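Local coordinates for DltD domain-containing protein (Beauveria bassiana, PDB 7D78) that probably acts as a polyketide cyclase, a thioesterase of the alpha/beta hydrolase fold that closes polyketide chains into medium-ring lactones, at residues A[53-58]-A[83-88]; A[41-46]-A[63-68]; A[59-64]-A[88-93]. One frame throughout, in Å; residues are numbered along the deposited sequence. Where two conformers were deposited one is given.

Interaction 1: A[53-58]-A[83-88]; sequences AIIMTP and YIYDPR
I55 CG2 lies 3.9 Å from Y85 CE1 at the apolar centre of two parallel strands, 51-57 and 81-86, which helix 68-77 joins into a beta-alpha-beta unit of the alpha/beta hydrolase fold. I55 and Y83 share one face of the sheet, with I55 CG2 near the plane of the Y83 ring, at its edge. On the face of M56 and I84 the two side chains lie side by side, pointing the same way, and M56 SD touches I84 CG1 at 4.2 Å. Helix 68-77 covers this second face through I71, L68 and A72, while I113 and L110 of helix 103-118 lie on Y83 and Y85. The backbone ladder is short, its two bonds nearly straight: Y83 N donates to I54 O (3.0 Å, 166°) and M56 N to Y83 O (2.8 Å, 179°). It stops after M56 N: M56 O, the next carbonyl, is buried without a polar partner. Further on, P58 has no N-H to offer Y85 O, and its CD sits 3.2 Å from that oxygen, also buried without a partner. The Y85 ring stands between its own backbone N and carbonyl carbon (chi1 70°) and leans across to strand 51-57. At the polar edge Y85 OH and T57 OG1 are hydrogen-bonded at 2.6 Å. Replacing this tyrosine with an alanine would probably open a gap beside I55 CG2 and deprive the T57 hydroxyl of this partner. T57 also touches the probable nucleophile elbow, and its OG1 lies at the Y85 ring edge, close to the plane.

Interaction 2: A[41-46]-A[63-68]; sequences RGRFYA and VKEMLL
K64 lays its aliphatic chain along the backbone of strand 39-45, with CD 3.7 Å from G42 CA. Its CG fits between the backbone N and the carbonyl carbon (chi1 56°), the chain then runs almost straight to CE, and a bend at chi4 (-54°) turns the ammonium toward the acids. NZ meets E65 OE2 on the syn side at 2.7 Å, and it has D86 and D92 as further acidic partners, so this buried charge is surrounded by carboxylates. E65 follows K64 in a type I turn from V63 to M66 and folds at chi2 (82°), which swings its carboxylate back over the lysine. R43 reaches out from the strand fully extended from CG to NE. It crosses E65 at about a right angle, NH2 touching E65 CG at 3.7 Å, and the guanidinium and carboxylate planes are close to perpendicular. E65 OE2 lies well out of the guanidinium plane, 4.4 Å from R43 NE, and a water joins the two, accepting from NE at 3.0 Å and donating to OE2. R43 NH1 gives a hydrogen bond to Y45 OH at 3.0 Å, with both the hydroxyl and the water in the guanidinium plane, which should keep that group from turning. The E65 carboxylate, bound to K64 and linked by water to R43, probably screens the two positive groups from each other. In the sheet, strand 39-45 runs antiparallel to strand 81-86, while R43 and Y45 rest on P69 of helix 68-77 and M66 and L67 touch F218 of helix 210-220.

Interaction 3: A[59-64]-A[88-93]; sequences GFNCVK and RSIGDS
The carboxylate of D92 receives K64 NZ from above its plane, OD2 to NZ 2.8 Å in a salt bridge, while its other oxygen, OD1, accepts from N229 ND2. The second flat group, the N61 amide, crosses I90 obliquely with OD1 4.0 Å from I90 CG1; OD1 takes a hydrogen bond from N99 and ND2 gives one to K233 O. These are two loops of an alpha/beta hydrolase fold, following parallel strands 51-57 and 81-86 at their C-terminal ends, where such enzymes carry their active site. Each is tightened by a beta turn, type II from G59 to C62 and type II' from I90 to S93. F60 N bonds a glycerol, probably from the crystallisation liquor, and C62 lies near the probable Ser-His-Asp triad, consistent with a place beside the substrate pocket. G91 (phi 61°) lets the second turn press close: V63 CG1 comes within 3.9 Å of its CA, and a beta carbon there would come tight against that methyl. I90 fills the middle, pointing its CG2 branch, anti to the backbone N, at the first loop. There CG2 meets V63 CG1 at 3.9 Å and C62 O at 3.6 Å.

In the fold
From the N terminus, interaction 2 opens first, on strand 39-45, and closes at the loop 63-68. Before it closes, strand 51-57 has begun interaction 1, which closes only at strand 81-86, so the two cross. Interaction 3 starts on the loop just past strand 51-57 and ends beyond strand 81-86; it crosses interaction 1, shares R88 with it, and takes over V63 and K64 from interaction 2. D86 is the common neighbour: OD2 meets K64 NZ, and its backbone O meets S93 OG, which also bonds R41 N. The start of strand 39-45 is thus tied to the two loops that follow strands 51-57 and 81-86.

Interaction 1: A[53-58]-A[83-88]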
# COMPACT_ATOMS: atom_id res chain seq x y z
N ALA A 53 -15.63 14.27 -19.17
CA ALA A 53 -14.18 14.38 -19.07
C ALA A 53 -13.55 13.00 -18.91
O ALA A 53 -14.07 12.16 -18.16
CB ALA A 53 -13.77 15.28 -17.88
N ILE A 54 -12.44 12.78 -19.60
CA ILE A 54 -11.67 11.55 -19.50
C ILE A 54 -10.31 11.91 -18.93
O ILE A 54 -9.59 12.73 -19.51
CB ILE A 54 -11.51 10.85 -20.86
CG1 ILE A 54 -12.88 10.55 -21.49
CG2 ILE A 54 -10.65 9.61 -20.72
CD1 ILE A 54 -12.77 10.15 -22.96
N ILE A 55 -9.95 11.31 -17.80
CA ILE A 55 -8.65 11.53 -17.17
C ILE A 55 -7.77 10.33 -17.51
O ILE A 55 -8.10 9.20 -17.16
CB ILE A 55 -8.77 11.70 -15.65
CG1 ILE A 55 -9.52 12.99 -15.30
CG2 ILE A 55 -7.37 11.70 -14.98
CD1 ILE A 55 -10.19 12.95 -13.90
N MET A 56 -6.65 10.58 -18.20
CA MET A 56 -5.78 9.53 -18.73
C MET A 56 -4.51 9.44 -17.90
O MET A 56 -3.76 10.42 -17.80
CB MET A 56 -5.43 9.81 -20.20
CG MET A 56 -6.64 9.88 -21.14
SD MET A 56 -6.17 10.39 -22.81
CE MET A 56 -5.29 8.95 -23.38
N THR A 57 -4.24 8.25 -17.35
CA THR A 57 -3.02 8.00 -16.58
C THR A 57 -2.01 7.24 -17.43
O THR A 57 -2.33 6.15 -17.93
CB THR A 57 -3.34 7.20 -15.31
OG1 THR A 57 -4.18 7.97 -14.44
CG2 THR A 57 -2.05 6.87 -14.56
N PRO A 58 -0.79 7.75 -17.61
CA PRO A 58 0.21 7.04 -18.41
C PRO A 58 0.73 5.78 -17.72
O PRO A 58 0.47 5.51 -16.54
CB PRO A 58 1.34 8.06 -18.58
CG PRO A 58 0.76 9.39 -18.17
CD PRO A 58 -0.30 9.05 -17.14
N TYR A 83 -7.80 15.07 -19.92
CA TYR A 83 -6.66 15.47 -19.10
C TYR A 83 -5.62 14.36 -19.12
O TYR A 83 -5.90 13.25 -18.66
CB TYR A 83 -7.10 15.75 -17.66
CG TYR A 83 -6.04 16.33 -16.73
CD1 TYR A 83 -5.35 17.48 -17.07
CD2 TYR A 83 -5.77 15.74 -15.49
CE1 TYR A 83 -4.41 18.03 -16.22
CE2 TYR A 83 -4.83 16.30 -14.62
CZ TYR A 83 -4.14 17.45 -15.00
OH TYR A 83 -3.20 18.02 -14.16
N ILE A 84 -4.46 14.63 -19.70
CA ILE A 84 -3.29 13.77 -19.57
C ILE A 84 -2.34 14.44 -18.59
O ILE A 84 -2.09 15.64 -18.69
CB ILE A 84 -2.58 13.52 -20.91
CG1 ILE A 84 -3.56 13.54 -22.09
CG2 ILE A 84 -1.81 12.20 -20.90
CD1 ILE A 84 -2.83 13.45 -23.41
N TYR A 85 -1.81 13.67 -17.64
CA TYR A 85 -0.98 14.26 -16.59
C TYR A 85 0.23 13.39 -16.32
O TYR A 85 0.24 12.19 -16.60
CB TYR A 85 -1.79 14.48 -15.29
CG TYR A 85 -2.15 13.18 -14.59
CD1 TYR A 85 -3.27 12.45 -14.98
CD2 TYR A 85 -1.34 12.66 -13.58
CE1 TYR A 85 -3.58 11.23 -14.36
CE2 TYR A 85 -1.64 11.45 -12.96
CZ TYR A 85 -2.76 10.74 -13.36
OH TYR A 85 -3.05 9.56 -12.74
N ASP A 86 1.27 14.03 -15.79
CA ASP A 86 2.44 13.33 -15.27
C ASP A 86 2.16 12.92 -13.83
O ASP A 86 1.92 13.80 -12.99
CB ASP A 86 3.68 14.21 -15.32
CG ASP A 86 4.20 14.43 -16.75
OD1 ASP A 86 4.00 13.54 -17.60
OD2 ASP A 86 4.84 15.47 -17.00
N PRO A 87 2.19 11.64 -13.50
CA PRO A 87 1.94 11.24 -12.11
C PRO A 87 3.01 11.79 -11.17
O PRO A 87 4.06 12.29 -11.57
CB PRO A 87 1.95 9.71 -12.15
CG PRO A 87 1.69 9.36 -13.62
CD PRO A 87 2.39 10.47 -14.37
N ARG A 88 2.72 11.65 -9.88
CA ARG A 88 3.61 12.11 -8.81
C ARG A 88 5.06 11.66 -9.03
O ARG A 88 5.32 10.49 -9.33
CB ARG A 88 3.10 11.58 -7.48
CG ARG A 88 3.98 11.98 -6.29
CD ARG A 88 3.47 11.34 -5.02
NE ARG A 88 2.16 11.86 -4.65
CZ ARG A 88 1.95 12.67 -3.62
NH1 ARG A 88 2.96 13.07 -2.88
NH2 ARG A 88 0.72 13.09 -3.34

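Interaction 2: A[41-46]-A[63-68]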
# COMPACT_ATOMS: atom_id res chain seq x y z
N ARG A 41 0.83 18.08 -12.67
CA ARG A 41 0.73 18.91 -13.87
C ARG A 41 0.37 18.08 -15.08
O ARG A 41 0.85 16.95 -15.25
CB ARG A 41 2.06 19.68 -14.12
CG ARG A 41 2.45 20.56 -12.93
CD ARG A 41 3.59 21.54 -13.20
NE ARG A 41 3.72 22.43 -12.05
CZ ARG A 41 4.37 22.10 -10.93
NH1 ARG A 41 4.96 20.91 -10.85
NH2 ARG A 41 4.42 22.95 -9.91
N GLY A 42 -0.46 18.65 -15.96
CA GLY A 42 -0.87 17.93 -17.15
C GLY A 42 -1.45 18.84 -18.22
O GLY A 42 -1.55 20.06 -18.05
N ARG A 43 -1.81 18.22 -19.35
CA ARG A 43 -2.44 18.90 -20.48
C ARG A 43 -3.94 18.68 -20.40
O ARG A 43 -4.39 17.54 -20.30
CB ARG A 43 -1.95 18.37 -21.82
CG ARG A 43 -0.45 18.42 -22.05
CD ARG A 43 -0.18 17.84 -23.42
NE ARG A 43 1.17 18.11 -23.89
CZ ARG A 43 1.58 17.90 -25.13
NH1 ARG A 43 0.74 17.41 -26.04
NH2 ARG A 43 2.83 18.17 -25.47
N PHE A 44 -4.71 19.76 -20.46
CA PHE A 44 -6.17 19.69 -20.47
C PHE A 44 -6.67 20.11 -21.84
O PHE A 44 -6.43 21.25 -22.27
CB PHE A 44 -6.77 20.58 -19.38
CG PHE A 44 -8.26 20.47 -19.27
CD1 PHE A 44 -8.84 19.31 -18.80
CD2 PHE A 44 -9.08 21.53 -19.64
CE1 PHE A 44 -10.22 19.19 -18.69
CE2 PHE A 44 -10.46 21.43 -19.54
CZ PHE A 44 -11.03 20.26 -19.06
N TYR A 45 -7.32 19.19 -22.53
CA TYR A 45 -7.90 19.41 -23.85
C TYR A 45 -9.39 19.69 -23.65
O TYR A 45 -10.17 18.76 -23.46
CB TYR A 45 -7.66 18.20 -24.74
CG TYR A 45 -6.21 17.91 -25.11
CD1 TYR A 45 -5.33 17.35 -24.19
CD2 TYR A 45 -5.73 18.18 -26.39
CE1 TYR A 45 -4.01 17.06 -24.53
CE2 TYR A 45 -4.41 17.90 -26.75
CZ TYR A 45 -3.55 17.34 -25.81
OH TYR A 45 -2.24 17.07 -26.15
N ALA A 46 -9.77 20.97 -23.66
CA ALA A 46 -11.12 21.39 -23.32
C ALA A 46 -12.05 21.27 -24.53
O ALA A 46 -11.63 21.30 -25.68
CB ALA A 46 -11.13 22.84 -22.83
N VAL A 63 5.77 9.68 -19.36
CA VAL A 63 5.32 11.06 -19.28
C VAL A 63 4.13 11.24 -20.22
O VAL A 63 3.90 10.46 -21.15
CB VAL A 63 6.45 12.08 -19.58
CG1 VAL A 63 7.53 12.01 -18.50
CG2 VAL A 63 7.05 11.87 -20.97
N LYS A 64 3.35 12.29 -19.95
CA LYS A 64 2.08 12.50 -20.64
C LYS A 64 2.27 12.71 -22.14
O LYS A 64 1.33 12.48 -22.91
CB LYS A 64 1.36 13.71 -20.02
CG LYS A 64 2.21 15.01 -20.04
CD LYS A 64 1.68 16.04 -19.04
CE LYS A 64 2.45 17.36 -19.14
NZ LYS A 64 3.92 17.12 -19.00
N GLU A 65 3.47 13.12 -22.58
CA GLU A 65 3.73 13.40 -23.99
C GLU A 65 3.92 12.14 -24.83
O GLU A 65 3.91 12.23 -26.06
CB GLU A 65 4.98 14.29 -24.14
CG GLU A 65 4.80 15.70 -23.61
CD GLU A 65 4.99 15.80 -22.11
OE1 GLU A 65 5.39 14.79 -21.48
OE2 GLU A 65 4.75 16.90 -21.56
N MET A 66 4.10 10.98 -24.20
CA MET A 66 4.32 9.75 -24.94
C MET A 66 2.98 9.17 -25.36
O MET A 66 2.18 8.77 -24.50
CB MET A 66 5.10 8.75 -24.09
CG MET A 66 6.47 9.24 -23.67
SD MET A 66 7.18 8.27 -22.31
CE MET A 66 7.18 6.66 -23.00
N LEU A 67 2.71 9.16 -26.68
CA LEU A 67 1.58 8.46 -27.31
C LEU A 67 0.22 9.07 -27.01
O LEU A 67 -0.61 9.24 -27.92
CB LEU A 67 1.57 6.98 -26.93
CG LEU A 67 2.90 6.22 -27.14
CD1 LEU A 67 3.14 5.17 -26.06
CD2 LEU A 67 3.02 5.60 -28.54
N LEU A 68 -0.04 9.41 -25.75
CA LEU A 68 -1.38 9.83 -25.35
C LEU A 68 -1.89 11.12 -26.01
O LEU A 68 -3.11 11.23 -26.17
CB LEU A 68 -1.43 9.97 -23.82
CG LEU A 68 -0.98 8.70 -23.08
CD1 LEU A 68 -1.32 8.78 -21.58
CD2 LEU A 68 -1.59 7.45 -23.70
O HOH W 1 3.55 18.98 -22.28

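Interaction 3: A[59-64]-A[88-93]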
# COMPACT_ATOMS: atom_id res chain seq x y z
N GLY A 59 1.53 5.03 -18.47
CA GLY A 59 2.16 3.82 -17.98
C GLY A 59 3.36 4.08 -17.08
O GLY A 59 3.65 5.20 -16.67
N PHE A 60 4.07 2.99 -16.80
CA PHE A 60 5.11 2.93 -15.78
C PHE A 60 6.26 3.88 -16.09
O PHE A 60 7.00 3.67 -17.05
CB PHE A 60 5.60 1.48 -15.66
CG PHE A 60 6.55 1.23 -14.52
CD1 PHE A 60 6.07 1.10 -13.21
CD2 PHE A 60 7.89 1.04 -14.75
CE1 PHE A 60 6.94 0.83 -12.16
CE2 PHE A 60 8.77 0.76 -13.71
CZ PHE A 60 8.29 0.66 -12.41
N ASN A 61 6.42 4.93 -15.29
CA ASN A 61 7.46 5.95 -15.45
C ASN A 61 7.31 6.74 -16.74
O ASN A 61 8.24 7.46 -17.13
CB ASN A 61 8.88 5.35 -15.40
CG ASN A 61 9.90 6.34 -14.85
OD1 ASN A 61 9.59 7.13 -13.96
ND2 ASN A 61 11.12 6.30 -15.39
N CYS A 62 6.17 6.65 -17.43
CA CYS A 62 5.97 7.37 -18.67
C CYS A 62 5.47 8.78 -18.41
O CYS A 62 4.83 9.06 -17.39
CB CYS A 62 4.97 6.63 -19.57
SG CYS A 62 5.58 4.99 -20.01
N VAL A 63 5.77 9.68 -19.36
CA VAL A 63 5.32 11.06 -19.28
C VAL A 63 4.13 11.24 -20.22
O VAL A 63 3.90 10.46 -21.15
CB VAL A 63 6.45 12.08 -19.58
CG1 VAL A 63 7.53 12.01 -18.50
CG2 VAL A 63 7.05 11.87 -20.97
N LYS A 64 3.35 12.29 -19.95
CA LYS A 64 2.08 12.50 -20.64
C LYS A 64 2.27 12.71 -22.14
O LYS A 64 1.33 12.48 -22.91
CB LYS A 64 1.36 13.71 -20.02
CG LYS A 64 2.21 15.01 -20.04
CD LYS A 64 1.68 16.04 -19.04
CE LYS A 64 2.45 17.36 -19.14
NZ LYS A 64 3.92 17.12 -19.00
N ARG A 88 2.72 11.65 -9.88
CA ARG A 88 3.61 12.11 -8.81
C ARG A 88 5.06 11.66 -9.03
O ARG A 88 5.32 10.49 -9.33
CB ARG A 88 3.10 11.58 -7.48
CG ARG A 88 3.98 11.98 -6.29
CD ARG A 88 3.47 11.34 -5.02
NE ARG A 88 2.16 11.86 -4.65
CZ ARG A 88 1.95 12.67 -3.62
NH1 ARG A 88 2.96 13.07 -2.88
NH2 ARG A 88 0.72 13.09 -3.34
N SER A 89 5.99 12.62 -8.91
CA SER A 89 7.44 12.46 -8.99
C SER A 89 7.95 12.18 -10.39
O SER A 89 9.13 11.83 -10.55
CB SER A 89 7.96 11.37 -8.03
OG SER A 89 7.88 10.09 -8.64
N ILE A 90 7.11 12.34 -11.42
CA ILE A 90 7.44 12.05 -12.81
C ILE A 90 7.27 13.32 -13.64
O ILE A 90 6.32 14.08 -13.43
CB ILE A 90 6.54 10.92 -13.35
CG1 ILE A 90 6.80 9.62 -12.58
CG2 ILE A 90 6.70 10.75 -14.86
CD1 ILE A 90 5.79 8.52 -12.86
N GLY A 91 8.19 13.53 -14.58
CA GLY A 91 7.97 14.56 -15.59
C GLY A 91 7.84 15.93 -14.96
O GLY A 91 8.68 16.34 -14.15
N ASP A 92 6.77 16.63 -15.33
CA ASP A 92 6.57 18.01 -14.91
C ASP A 92 6.01 18.12 -13.49
O ASP A 92 5.95 19.23 -12.96
CB ASP A 92 5.61 18.74 -15.88
CG ASP A 92 6.24 19.05 -17.24
OD1 ASP A 92 7.49 19.07 -17.36
OD2 ASP A 92 5.48 19.29 -18.20
N SER A 93 5.59 17.01 -12.87
CA SER A 93 4.86 17.10 -11.62
C SER A 93 5.78 17.11 -10.40
O SER A 93 6.90 16.59 -10.43
CB SER A 93 3.87 15.93 -11.49
OG SER A 93 2.91 16.00 -12.51